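Local coordinates for uncharacterized protein (Bacteroides ovatus CL02T12C04, PDB 6PTM), which probably hydrolyses carrageenan chains from their ends, as an exo-acting glycoside hydrolase of family 42, at residues Arg370-Phe375 / Leu411-Arg416; Phe377-Ile382 / Asn417-Gly422; Trp612-Val617 / Leu682-Ser687; Glu629-Tyr634 / Gly639-Asp644. One frame throughout, in Å; residues are numbered along the deposited sequence.

Contact 1. Residues Arg370-Phe375 / Leu411-Arg416; sequences RVTEWF and LEALTR
Leu414 makes the broadest apolar contact here, laying its CD2 methyl against both Thr372 and Phe375. With CG beside the backbone N (chi1 -62°) and the chain extended beyond it, the leucine reaches across to the other helix, where CD2 lies 3.9 Å from Thr372 CA and 4.0 Å from Phe375 CD2. It meets the phenylalanine ring obliquely; Trp374 CD1, from the same helix, covers one face of that ring. Ala413 suits a place facing the other helix because its side chain is a single methyl: CB is 3.9 Å from Thr372 OG1 and 4.1 Å from Thr372 CG2, so both branches of the threonine border it. The short axes run 10.1 Å apart and only 12° from parallel.

The hydroxyl of Thr372 is served within its own helix. Its OG1 hydrogen-bonds to Met368 O one turn back, which lets it sit beside methyl groups without a partner among them.

Phe375 and Leu414 also both touch Ile393 on strand 391-394, so the helices pack side by side on the outside of the TIM barrel expected of this family. Cohesion between the two segments therefore comes from van der Waals fit and exclusion of water, with little directional constraint.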
loop_
_atom_site.group_PDB
_atom_site.type_symbol
_atom_site.label_atom_id
_atom_site.label_comp_id
_atom_site.label_asym_id
_atom_site.label_seq_id
_atom_site.Cartn_x
_atom_site.Cartn_y
_atom_site.Cartn_z
ATOM N N ARG A 370 20.540 -5.034 -8.931
ATOM C CA ARG A 370 20.287 -5.749 -10.206
ATOM C C ARG A 370 18.780 -5.902 -10.393
ATOM O O ARG A 370 18.321 -6.035 -11.537
ATOM C CB ARG A 370 20.971 -7.115 -10.280
ATOM C CG ARG A 370 20.516 -8.107 -9.222
ATOM C CD ARG A 370 20.200 -9.437 -9.817
ATOM N NE ARG A 370 19.730 -10.350 -8.782
ATOM C CZ ARG A 370 19.385 -11.617 -9.003
ATOM N NH1 ARG A 370 18.964 -12.356 -7.988
ATOM N NH2 ARG A 370 19.502 -12.150 -10.216
ATOM N N VAL A 371 18.034 -5.957 -9.292
ATOM C CA VAL A 371 16.558 -6.048 -9.417
ATOM C C VAL A 371 16.040 -4.700 -9.905
ATOM O O VAL A 371 15.210 -4.682 -10.812
ATOM C CB VAL A 371 15.902 -6.509 -8.098
ATOM C CG1 VAL A 371 14.402 -6.275 -8.127
ATOM C CG2 VAL A 371 16.243 -7.974 -7.835
ATOM N N THR A 372 16.507 -3.596 -9.298
ATOM C CA THR A 372 16.164 -2.238 -9.778
ATOM C C THR A 372 16.461 -2.137 -11.290
ATOM O O THR A 372 15.588 -1.628 -12.061
ATOM C CB THR A 372 16.901 -1.180 -8.949
ATOM O OG1 THR A 372 16.550 -1.279 -7.564
ATOM C CG2 THR A 372 16.654 0.200 -9.495
ATOM N N GLU A 373 17.645 -2.565 -11.717
ATOM C CA GLU A 373 18.059 -2.501 -13.157
ATOM C C GLU A 373 17.079 -3.320 -14.026
ATOM O O GLU A 373 16.683 -2.862 -15.131
ATOM C CB GLU A 373 19.516 -2.937 -13.301
ATOM C CG GLU A 373 20.047 -2.817 -14.728
ATOM C CD GLU A 373 19.629 -3.913 -15.693
ATOM O OE1 GLU A 373 19.518 -5.087 -15.265
ATOM O OE2 GLU A 373 19.424 -3.589 -16.885
ATOM N N TRP A 374 16.643 -4.475 -13.536
ATOM C CA TRP A 374 15.714 -5.348 -14.278
ATOM C C TRP A 374 14.416 -4.583 -14.546
ATOM O O TRP A 374 13.931 -4.578 -15.688
ATOM C CB TRP A 374 15.518 -6.645 -13.486
ATOM C CG TRP A 374 14.283 -7.417 -13.839
ATOM C CD1 TRP A 374 13.169 -7.615 -13.070
ATOM C CD2 TRP A 374 14.053 -8.103 -15.070
ATOM N NE1 TRP A 374 12.269 -8.397 -13.734
ATOM C CE2 TRP A 374 12.771 -8.690 -14.971
ATOM C CE3 TRP A 374 14.809 -8.285 -16.235
ATOM C CZ2 TRP A 374 12.244 -9.470 -15.995
ATOM C CZ3 TRP A 374 14.289 -9.069 -17.237
ATOM C CH2 TRP A 374 13.016 -9.629 -17.123
ATOM N N PHE A 375 13.867 -3.944 -13.518
ATOM C CA PHE A 375 12.594 -3.198 -13.630
ATOM C C PHE A 375 12.812 -1.956 -14.490
ATOM O O PHE A 375 11.846 -1.604 -15.223
ATOM C CB PHE A 375 12.009 -2.913 -12.247
ATOM C CG PHE A 375 11.368 -4.129 -11.648
ATOM C CD1 PHE A 375 10.319 -4.755 -12.293
ATOM C CD2 PHE A 375 11.848 -4.687 -10.479
ATOM C CE1 PHE A 375 9.739 -5.884 -11.751
ATOM C CE2 PHE A 375 11.271 -5.823 -9.947
ATOM C CZ PHE A 375 10.241 -6.439 -10.597
ATOM N N LEU A 411 12.725 -0.389 -1.884
ATOM C CA LEU A 411 11.419 0.312 -2.005
ATOM C C LEU A 411 11.661 1.752 -2.485
ATOM O O LEU A 411 10.840 2.298 -3.256
ATOM C CB LEU A 411 10.676 0.289 -0.656
ATOM C CG LEU A 411 9.273 0.893 -0.663
ATOM C CD1 LEU A 411 8.425 0.310 -1.768
ATOM C CD2 LEU A 411 8.575 0.687 0.673
ATOM N N GLU A 412 12.708 2.405 -1.997
ATOM C CA GLU A 412 12.976 3.800 -2.401
ATOM C C GLU A 412 13.227 3.830 -3.910
ATOM O O GLU A 412 12.586 4.622 -4.603
ATOM C CB GLU A 412 14.213 4.373 -1.729
ATOM C CG GLU A 412 14.562 5.727 -2.291
ATOM C CD GLU A 412 15.579 6.506 -1.465
ATOM O OE1 GLU A 412 16.446 5.822 -0.894
ATOM O OE2 GLU A 412 15.529 7.767 -1.408
ATOM N N ALA A 413 14.126 2.979 -4.401
ATOM C CA ALA A 413 14.548 3.052 -5.818
ATOM C C ALA A 413 13.344 2.669 -6.686
ATOM O O ALA A 413 13.081 3.359 -7.672
ATOM C CB ALA A 413 15.762 2.197 -6.075
ATOM N N LEU A 414 12.601 1.629 -6.323
ATOM C CA LEU A 414 11.495 1.159 -7.192
ATOM C C LEU A 414 10.379 2.199 -7.164
ATOM O O LEU A 414 9.765 2.413 -8.208
ATOM C CB LEU A 414 11.024 -0.232 -6.773
ATOM C CG LEU A 414 12.093 -1.311 -6.900
ATOM C CD1 LEU A 414 11.538 -2.670 -6.517
ATOM C CD2 LEU A 414 12.656 -1.381 -8.306
ATOM N N THR A 415 10.149 2.846 -6.020
ATOM C CA THR A 415 9.106 3.898 -5.909
ATOM C C THR A 415 9.496 5.103 -6.780
ATOM O O THR A 415 8.664 5.545 -7.611
ATOM C CB THR A 415 8.848 4.276 -4.457
ATOM O OG1 THR A 415 8.281 3.115 -3.838
ATOM C CG2 THR A 415 7.922 5.462 -4.394
ATOM N N ARG A 416 10.738 5.544 -6.672
ATOM C CA ARG A 416 11.272 6.693 -7.448
ATOM C C ARG A 416 11.185 6.379 -8.948
ATOM O O ARG A 416 10.768 7.253 -9.717
ATOM C CB ARG A 416 12.708 6.957 -7.002
ATOM C CG ARG A 416 13.459 7.976 -7.844
ATOM C CD ARG A 416 14.944 7.904 -7.522
ATOM N NE ARG A 416 15.495 6.722 -8.149
ATOM C CZ ARG A 416 16.564 6.064 -7.729
ATOM N NH1 ARG A 416 17.234 6.498 -6.688
ATOM N NH2 ARG A 416 16.967 4.990 -8.376
#

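Contact 2. Residues Phe377-Ile382 / Asn417-Gly422; sequences FLKNEI and NSEIIG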
loop_
_atom_site.group_PDB
_atom_site.type_symbol
_atom_site.label_atom_id
_atom_site.label_comp_id
_atom_site.label_asym_id
_atom_site.label_seq_id
_atom_site.Cartn_x
_atom_site.Cartn_y
_atom_site.Cartn_z
ATOM N N PHE A 377 14.971 -1.924 -17.083
ATOM C CA PHE A 377 14.960 -2.574 -18.424
ATOM C C PHE A 377 13.506 -2.757 -18.883
ATOM O O PHE A 377 13.173 -2.295 -19.975
ATOM C CB PHE A 377 15.729 -3.903 -18.422
ATOM C CG PHE A 377 15.433 -4.809 -19.593
ATOM C CD1 PHE A 377 15.967 -4.549 -20.851
ATOM C CD2 PHE A 377 14.603 -5.913 -19.434
ATOM C CE1 PHE A 377 15.647 -5.356 -21.936
ATOM C CE2 PHE A 377 14.283 -6.719 -20.521
ATOM C CZ PHE A 377 14.798 -6.431 -21.770
ATOM N N LEU A 378 12.627 -3.359 -18.085
ATOM C CA LEU A 378 11.221 -3.613 -18.536
ATOM C C LEU A 378 10.531 -2.289 -18.887
ATOM O O LEU A 378 9.909 -2.206 -19.955
ATOM C CB LEU A 378 10.441 -4.357 -17.440
ATOM C CG LEU A 378 10.820 -5.818 -17.241
ATOM C CD1 LEU A 378 9.995 -6.429 -16.110
ATOM C CD2 LEU A 378 10.677 -6.648 -18.539
ATOM N N LYS A 379 10.634 -1.291 -18.011
ATOM C CA LYS A 379 10.070 0.059 -18.225
ATOM C C LYS A 379 10.657 0.685 -19.495
ATOM O O LYS A 379 9.848 1.206 -20.318
ATOM C CB LYS A 379 10.321 0.979 -17.027
ATOM C CG LYS A 379 9.942 2.431 -17.276
ATOM C CD LYS A 379 10.221 3.384 -16.137
ATOM C CE LYS A 379 11.660 3.356 -15.676
ATOM N NZ LYS A 379 11.975 4.521 -14.803
ATOM N N ASN A 380 11.974 0.609 -19.710
ATOM C CA ASN A 380 12.581 1.251 -20.914
ATOM C C ASN A 380 12.099 0.528 -22.174
ATOM O O ASN A 380 11.823 1.225 -23.147
ATOM C CB ASN A 380 14.100 1.392 -20.858
ATOM C CG ASN A 380 14.536 2.213 -19.664
ATOM O OD1 ASN A 380 13.808 3.106 -19.199
ATOM N ND2 ASN A 380 15.694 1.867 -19.112
ATOM N N GLU A 381 11.860 -0.785 -22.140
ATOM C CA GLU A 381 11.294 -1.502 -23.316
ATOM C C GLU A 381 9.868 -1.021 -23.600
ATOM O O GLU A 381 9.605 -0.684 -24.783
ATOM C CB GLU A 381 11.371 -3.021 -23.182
ATOM C CG GLU A 381 12.800 -3.525 -23.133
ATOM C CD GLU A 381 13.603 -3.259 -24.399
ATOM O OE1 GLU A 381 13.328 -3.908 -25.401
ATOM O OE2 GLU A 381 14.408 -2.309 -24.408
ATOM N N ILE A 382 9.007 -0.929 -22.578
ATOM C CA ILE A 382 7.604 -0.462 -22.739
ATOM C C ILE A 382 7.633 0.947 -23.326
ATOM O O ILE A 382 6.926 1.159 -24.314
ATOM C CB ILE A 382 6.813 -0.547 -21.425
ATOM C CG1 ILE A 382 6.604 -2.004 -21.005
ATOM C CG2 ILE A 382 5.500 0.200 -21.522
ATOM C CD1 ILE A 382 6.157 -2.169 -19.587
ATOM N N ASN A 417 11.569 5.170 -9.318
ATOM C CA ASN A 417 11.632 4.733 -10.737
ATOM C C ASN A 417 10.247 4.533 -11.356
ATOM O O ASN A 417 10.175 4.375 -12.596
ATOM C CB ASN A 417 12.512 3.503 -10.904
ATOM C CG ASN A 417 13.961 3.840 -10.638
ATOM O OD1 ASN A 417 14.272 5.013 -10.423
ATOM N ND2 ASN A 417 14.822 2.830 -10.609
ATOM N N SER A 418 9.211 4.503 -10.525
ATOM C CA SER A 418 7.830 4.239 -10.985
ATOM C C SER A 418 7.027 5.536 -11.114
ATOM O O SER A 418 7.079 6.356 -10.216
ATOM C CB SER A 418 7.146 3.313 -10.022
ATOM O OG SER A 418 7.644 2.003 -10.107
ATOM N N GLU A 419 6.308 5.686 -12.220
ATOM C CA GLU A 419 5.396 6.834 -12.462
ATOM C C GLU A 419 4.206 6.763 -11.489
ATOM O O GLU A 419 3.664 7.805 -11.170
ATOM C CB GLU A 419 4.987 6.912 -13.931
ATOM C CG GLU A 419 6.152 7.169 -14.865
ATOM C CD GLU A 419 7.161 6.044 -15.048
ATOM O OE1 GLU A 419 6.799 4.859 -14.928
ATOM O OE2 GLU A 419 8.315 6.372 -15.314
ATOM N N ILE A 420 3.777 5.547 -11.141
ATOM C CA ILE A 420 2.656 5.287 -10.188
ATOM C C ILE A 420 3.239 4.481 -9.013
ATOM O O ILE A 420 4.036 3.606 -9.283
ATOM C CB ILE A 420 1.504 4.539 -10.897
ATOM C CG1 ILE A 420 0.777 5.394 -11.940
ATOM C CG2 ILE A 420 0.535 3.932 -9.898
ATOM C CD1 ILE A 420 -0.153 4.620 -12.831
ATOM N N ILE A 421 2.880 4.806 -7.772
ATOM C CA ILE A 421 3.358 4.051 -6.581
ATOM C C ILE A 421 2.550 2.762 -6.516
ATOM O O ILE A 421 1.375 2.817 -6.162
ATOM C CB ILE A 421 3.262 4.882 -5.300
ATOM C CG1 ILE A 421 4.025 6.196 -5.443
ATOM C CG2 ILE A 421 3.765 4.083 -4.122
ATOM C CD1 ILE A 421 3.771 7.153 -4.317
ATOM N N GLY A 422 3.165 1.652 -6.905
ATOM C CA GLY A 422 2.545 0.325 -6.812
ATOM C C GLY A 422 2.838 -0.312 -5.474
ATOM O O GLY A 422 3.945 -0.048 -4.901
#
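Lys379 swings its CG anti to the backbone N (chi1 172°) and bends at chi3 (55°), a course that carries the ammonium group from helix 358-385 to the backbone of Asn417. There NZ donates to Asn417 O at 2.9 Å, lying in the carbonyl plane and on a lone pair, with a C=O...N angle of 136°. A long, flexible lysine suits the place, since the nearest CA atoms of the segments, those of Lys379 and Ser418, are 8.7 Å apart.

Glu419, bent at chi2, crosses the lysine obliquely. Its OE2 lies 3.6 Å from Lys379 CD but 4.1 Å from Lys379 NZ, near enough for attraction yet beyond a salt bridge; Arg383 is a further long, weak partner of OE2. The other oxygen, OE1, accepts from Thr391 N at the start of strand 391-394, which ties the carboxylate to the barrel. A methionine in place of Lys379 would probably leave Asn417 O without this donor and remove one of the positive charges near Glu419.

At this partly exposed edge of the barrel one directional bond joins helix 358-385 to the backbone carbonyl of Asn417, and a longer-range attraction to Glu419 probably supplements it.

Contact 3. Residues Trp612-Val617 / Leu682-Ser687; sequences WDAIVV and LAAVKS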
loop_
_atom_site.group_PDB
_atom_site.type_symbol
_atom_site.label_atom_id
_atom_site.label_comp_id
_atom_site.label_asym_id
_atom_site.label_seq_id
_atom_site.Cartn_x
_atom_site.Cartn_y
_atom_site.Cartn_z
ATOM N N TRP A 612 10.667 20.437 5.646
ATOM C CA TRP A 612 10.572 19.916 7.019
ATOM C C TRP A 612 11.408 20.772 7.971
ATOM O O TRP A 612 12.204 21.611 7.504
ATOM C CB TRP A 612 11.007 18.450 7.048
ATOM C CG TRP A 612 12.380 18.250 6.490
ATOM C CD1 TRP A 612 13.567 18.518 7.097
ATOM C CD2 TRP A 612 12.700 17.680 5.218
ATOM N NE1 TRP A 612 14.605 18.163 6.282
ATOM C CE2 TRP A 612 14.103 17.641 5.124
ATOM C CE3 TRP A 612 11.931 17.200 4.154
ATOM C CZ2 TRP A 612 14.757 17.120 4.020
ATOM C CZ3 TRP A 612 12.576 16.675 3.062
ATOM C CH2 TRP A 612 13.970 16.666 2.991
ATOM N N ASP A 613 11.209 20.566 9.268
ATOM C CA ASP A 613 11.825 21.395 10.336
ATOM C C ASP A 613 12.970 20.590 10.951
ATOM O O ASP A 613 13.893 21.171 11.512
ATOM C CB ASP A 613 10.779 21.769 11.392
ATOM C CG ASP A 613 9.550 22.458 10.863
ATOM O OD1 ASP A 613 9.726 23.257 9.949
ATOM O OD2 ASP A 613 8.400 22.169 11.377
ATOM N N ALA A 614 12.916 19.261 10.907
ATOM C CA ALA A 614 13.994 18.464 11.510
ATOM C C ALA A 614 14.058 17.065 10.914
ATOM O O ALA A 614 12.998 16.544 10.529
ATOM C CB ALA A 614 13.806 18.393 13.013
ATOM N N ILE A 615 15.278 16.518 10.896
ATOM C CA ILE A 615 15.557 15.077 10.677
ATOM C C ILE A 615 15.880 14.453 12.039
ATOM O O ILE A 615 16.719 15.000 12.806
ATOM C CB ILE A 615 16.676 14.927 9.629
ATOM C CG1 ILE A 615 16.220 15.459 8.263
ATOM C CG2 ILE A 615 17.201 13.494 9.570
ATOM C CD1 ILE A 615 17.345 15.542 7.217
ATOM N N VAL A 616 15.293 13.295 12.316
ATOM C CA VAL A 616 15.635 12.527 13.534
ATOM C C VAL A 616 16.456 11.328 13.079
ATOM O O VAL A 616 16.112 10.739 12.057
ATOM C CB VAL A 616 14.398 12.172 14.379
ATOM C CG1 VAL A 616 13.600 13.414 14.710
ATOM C CG2 VAL A 616 13.508 11.134 13.734
ATOM N N VAL A 617 17.552 11.046 13.779
ATOM C CA VAL A 617 18.451 9.904 13.471
ATOM C C VAL A 617 18.511 9.026 14.716
ATOM O O VAL A 617 19.055 9.467 15.757
ATOM C CB VAL A 617 19.847 10.341 12.994
ATOM C CG1 VAL A 617 20.668 9.108 12.624
ATOM C CG2 VAL A 617 19.781 11.321 11.838
ATOM N N LEU A 682 9.382 17.883 18.537
ATOM C CA LEU A 682 8.177 18.750 18.612
ATOM C C LEU A 682 8.606 20.206 18.892
ATOM O O LEU A 682 7.967 21.117 18.336
ATOM C CB LEU A 682 7.206 18.182 19.646
ATOM C CG LEU A 682 6.610 16.817 19.285
ATOM C CD1 LEU A 682 5.575 16.406 20.328
ATOM C CD2 LEU A 682 5.955 16.833 17.914
ATOM N N ALA A 683 9.697 20.446 19.625
ATOM C CA ALA A 683 10.184 21.829 19.859
ATOM C C ALA A 683 10.580 22.457 18.516
ATOM O O ALA A 683 10.282 23.654 18.273
ATOM C CB ALA A 683 11.336 21.811 20.842
ATOM N N ALA A 684 11.252 21.682 17.654
ATOM C CA ALA A 684 11.738 22.150 16.339
ATOM C C ALA A 684 10.512 22.521 15.513
ATOM O O ALA A 684 10.562 23.478 14.716
ATOM C CB ALA A 684 12.593 21.099 15.655
ATOM N N VAL A 685 9.415 21.790 15.681
ATOM C CA VAL A 685 8.225 22.118 14.860
ATOM C C VAL A 685 7.573 23.386 15.441
ATOM O O VAL A 685 7.185 24.275 14.648
ATOM C CB VAL A 685 7.276 20.918 14.767
ATOM C CG1 VAL A 685 6.008 21.300 14.009
ATOM C CG2 VAL A 685 7.961 19.720 14.130
ATOM N N LYS A 686 7.466 23.478 16.768
ATOM C CA LYS A 686 6.900 24.670 17.475
ATOM C C LYS A 686 7.720 25.909 17.068
ATOM O O LYS A 686 7.093 26.910 16.683
ATOM C CB LYS A 686 6.845 24.459 19.000
ATOM C CG LYS A 686 5.846 25.334 19.778
ATOM C CD LYS A 686 5.889 25.201 21.310
ATOM N N SER A 687 9.050 25.819 17.009
ATOM C CA SER A 687 9.928 26.960 16.643
ATOM C C SER A 687 9.597 27.456 15.247
ATOM O O SER A 687 9.740 28.639 15.035
ATOM C CB SER A 687 11.372 26.617 16.695
ATOM O OG SER A 687 11.710 26.325 18.018
#
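Asp613 OD1 is gripped by two groups, a salt bridge from Arg561 NH2 and a hydrogen bond from Asn688 ND2, while the other oxygen of the carboxylate, OD2, rests against Val685. The setting is an alpha/beta domain whose five-stranded parallel sheet has the strand order 2-1-3-4-5 of flavodoxin-like folds. Asp613 stands just before strand 614-617, the central strand of that sheet, and helix 674-687 packs against its start.

The carboxylate meets the valine across their side chains, at about a right angle. OD2 lies 3.5 Å from Val685 CA and 3.7 Å from Val685 CG1; within these two segments it meets carbon atoms, whereas the polar partners named above are on OD1. Asp613 CG stands beside its own backbone N (chi1 -55°), and this places the carboxylate over the valine while Asp613 CB comes within 3.7 Å of Ala684 O. Carbonyls near the C-terminal part of a helix tend to disfavour a negative charge close by, and the arginine probably offsets this for Asp613. An acid suits the position because it can join Arg561 and Asn688, the residue that follows the helix segment, at a single oxygen.

Val685 is buried and belongs to the apolar layer, touching Leu564 of the neighbouring strand 564-567 as well as Met691. Closer to the strand the residues are small. Two alanines let helix and sheet approach without a larger side chain between them, and their methyls, Ala614 CB and Ala684 CB, face each other at 4.0 Å.

Contact 4. Residues Glu629-Tyr634 / Gly639-Asp644; sequences ETVQKY and GTVIID
The helix segment 629-634 and strand 640-643 run at 132° to one another with their short axes 9.1 Å apart, and the turn between them is fastened by Gly639 N, which donates to Tyr634 O at 3.0 Å. Tyr634 extends its ring over the start of the strand, with CG anti to the backbone N (chi1 169°). Gly639 CA sits above one face in a CH-pi contact, 3.5 Å from the Tyr634 ring centroid; a glycine suits the spot because any CB would clash with CZ. The hydroxyl takes a weak hydrogen bond from Thr640 N, 3.2 Å from Tyr634 OH, while Thr640 O lies in plane at the ring edge. Farther along, Val641 CG2 touches Val631 CG1 at 3.7 Å and Tyr634 CD2 at 3.9 Å, and the two beta-branched valines fill this part of the interface. An alanine in place of Tyr634 would probably open a gap above Gly639 and leave Thr640 N without its phenolic acceptor.

The contact closes the beta-alpha-beta unit of strand 614-617, helix 625-636 and strand 640-643: Tyr634 also touches Ile615 on the first strand and the ring of Trp612, whereas Val641 faces Leu668 on the next strand, 667-670.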
loop_
_atom_site.group_PDB
_atom_site.type_symbol
_atom_site.label_atom_id
_atom_site.label_comp_id
_atom_site.label_asym_id
_atom_site.label_seq_id
_atom_site.Cartn_x
_atom_site.Cartn_y
_atom_site.Cartn_z
ATOM N N GLU A 629 27.559 12.961 4.699
ATOM C CA GLU A 629 27.867 14.140 3.847
ATOM C C GLU A 629 26.556 14.826 3.468
ATOM O O GLU A 629 26.516 16.063 3.491
ATOM C CB GLU A 629 28.664 13.748 2.594
ATOM C CG GLU A 629 30.117 13.435 2.898
ATOM C CD GLU A 629 30.882 12.716 1.793
ATOM O OE1 GLU A 629 30.259 12.329 0.765
ATOM O OE2 GLU A 629 32.104 12.527 1.974
ATOM N N THR A 630 25.514 14.073 3.103
ATOM C CA THR A 630 24.267 14.726 2.673
ATOM C C THR A 630 23.601 15.342 3.912
ATOM O O THR A 630 23.069 16.460 3.798
ATOM C CB THR A 630 23.410 13.761 1.847
ATOM O OG1 THR A 630 24.221 13.295 0.772
ATOM C CG2 THR A 630 22.174 14.404 1.279
ATOM N N VAL A 631 23.636 14.671 5.063
ATOM C CA VAL A 631 22.974 15.251 6.266
ATOM C C VAL A 631 23.763 16.503 6.684
ATOM O O VAL A 631 23.106 17.455 7.120
ATOM C CB VAL A 631 22.806 14.220 7.395
ATOM C CG1 VAL A 631 22.415 14.876 8.708
ATOM C CG2 VAL A 631 21.808 13.156 6.986
ATOM N N GLN A 632 25.084 16.544 6.434
ATOM C CA GLN A 632 25.940 17.731 6.746
ATOM C C GLN A 632 25.445 18.910 5.914
ATOM O O GLN A 632 25.277 20.031 6.496
ATOM C CB GLN A 632 27.441 17.474 6.514
ATOM C CG GLN A 632 28.341 18.628 7.000
ATOM C CD GLN A 632 28.106 18.985 8.447
ATOM O OE1 GLN A 632 28.380 18.197 9.355
ATOM N NE2 GLN A 632 27.528 20.162 8.674
ATOM N N LYS A 633 25.184 18.684 4.621
ATOM C CA LYS A 633 24.745 19.768 3.693
ATOM C C LYS A 633 23.427 20.349 4.219
ATOM O O LYS A 633 23.205 21.572 4.076
ATOM C CB LYS A 633 24.634 19.299 2.235
ATOM C CG LYS A 633 25.960 19.069 1.521
ATOM C CD LYS A 633 25.887 18.982 0.005
ATOM N N TYR A 634 22.569 19.525 4.828
ATOM C CA TYR A 634 21.296 20.010 5.390
ATOM C C TYR A 634 21.587 20.881 6.621
ATOM O O TYR A 634 20.956 21.929 6.717
ATOM C CB TYR A 634 20.349 18.842 5.675
ATOM C CG TYR A 634 19.156 19.232 6.493
ATOM C CD1 TYR A 634 18.209 20.112 6.014
ATOM C CD2 TYR A 634 18.981 18.696 7.742
ATOM C CE1 TYR A 634 17.108 20.452 6.777
ATOM C CE2 TYR A 634 17.906 19.033 8.530
ATOM C CZ TYR A 634 16.956 19.904 8.037
ATOM O OH TYR A 634 15.925 20.252 8.854
ATOM N N GLY A 639 19.528 23.577 8.727
ATOM C CA GLY A 639 18.628 22.487 9.143
ATOM C C GLY A 639 18.831 22.122 10.603
ATOM O O GLY A 639 19.889 22.476 11.193
ATOM N N THR A 640 17.874 21.396 11.170
ATOM C CA THR A 640 17.964 20.815 12.522
ATOM C C THR A 640 18.076 19.305 12.403
ATOM O O THR A 640 17.224 18.688 11.739
ATOM C CB THR A 640 16.751 21.199 13.371
ATOM O OG1 THR A 640 16.733 22.623 13.479
ATOM C CG2 THR A 640 16.768 20.543 14.728
ATOM N N VAL A 641 19.074 18.735 13.051
ATOM C CA VAL A 641 19.253 17.269 13.142
ATOM C C VAL A 641 19.275 16.879 14.613
ATOM O O VAL A 641 20.047 17.484 15.393
ATOM C CB VAL A 641 20.520 16.799 12.424
ATOM C CG1 VAL A 641 20.723 15.322 12.635
ATOM C CG2 VAL A 641 20.510 17.151 10.944
ATOM N N ILE A 642 18.440 15.896 14.954
ATOM C CA ILE A 642 18.306 15.334 16.323
ATOM C C ILE A 642 18.790 13.902 16.239
ATOM O O ILE A 642 18.184 13.118 15.501
ATOM C CB ILE A 642 16.870 15.448 16.867
ATOM C CG1 ILE A 642 16.390 16.900 16.906
ATOM C CG2 ILE A 642 16.779 14.798 18.240
ATOM C CD1 ILE A 642 14.900 17.036 16.901
ATOM N N ILE A 643 19.867 13.598 16.946
ATOM C CA ILE A 643 20.592 12.310 16.787
ATOM C C ILE A 643 20.840 11.730 18.168
ATOM O O ILE A 643 21.045 12.539 19.123
ATOM C CB ILE A 643 21.887 12.468 15.965
ATOM C CG1 ILE A 643 22.516 11.117 15.617
ATOM C CG2 ILE A 643 22.899 13.381 16.641
ATOM C CD1 ILE A 643 23.456 11.191 14.444
ATOM N N ASP A 644 20.765 10.400 18.260
ATOM C CA ASP A 644 21.013 9.674 19.528
ATOM C C ASP A 644 22.522 9.439 19.648
ATOM O O ASP A 644 23.263 9.971 18.824
ATOM C CB ASP A 644 20.141 8.431 19.678
ATOM C CG ASP A 644 20.399 7.317 18.688
ATOM O OD1 ASP A 644 21.374 7.420 17.960
ATOM O OD2 ASP A 644 19.597 6.355 18.649
#

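Overall arrangement
From the N terminus, helix 358-385 supplies first 370-375 and then 377-382; the chain passes through barrel strand 391-394 before 411-416 and 417-422 return to them, so contacts 1 and 2 each close a loop of about 35 residues. They cross in sequence and adjoin, with centres 9 Å apart, tying helix 358-385 to helix 411-417 and to the chain leading into strand 421-423. Contacts 3 and 4 come later, in the parallel-sheet domain. Contact 3 opens at 612-617 and closes only at 682-687; within that span contact 4 makes its short closure between helix 625-636 and strand 640-643. Strands 614-617 and 640-643 are sheet neighbours, joining the two. Contacts 1 and 3 do not touch.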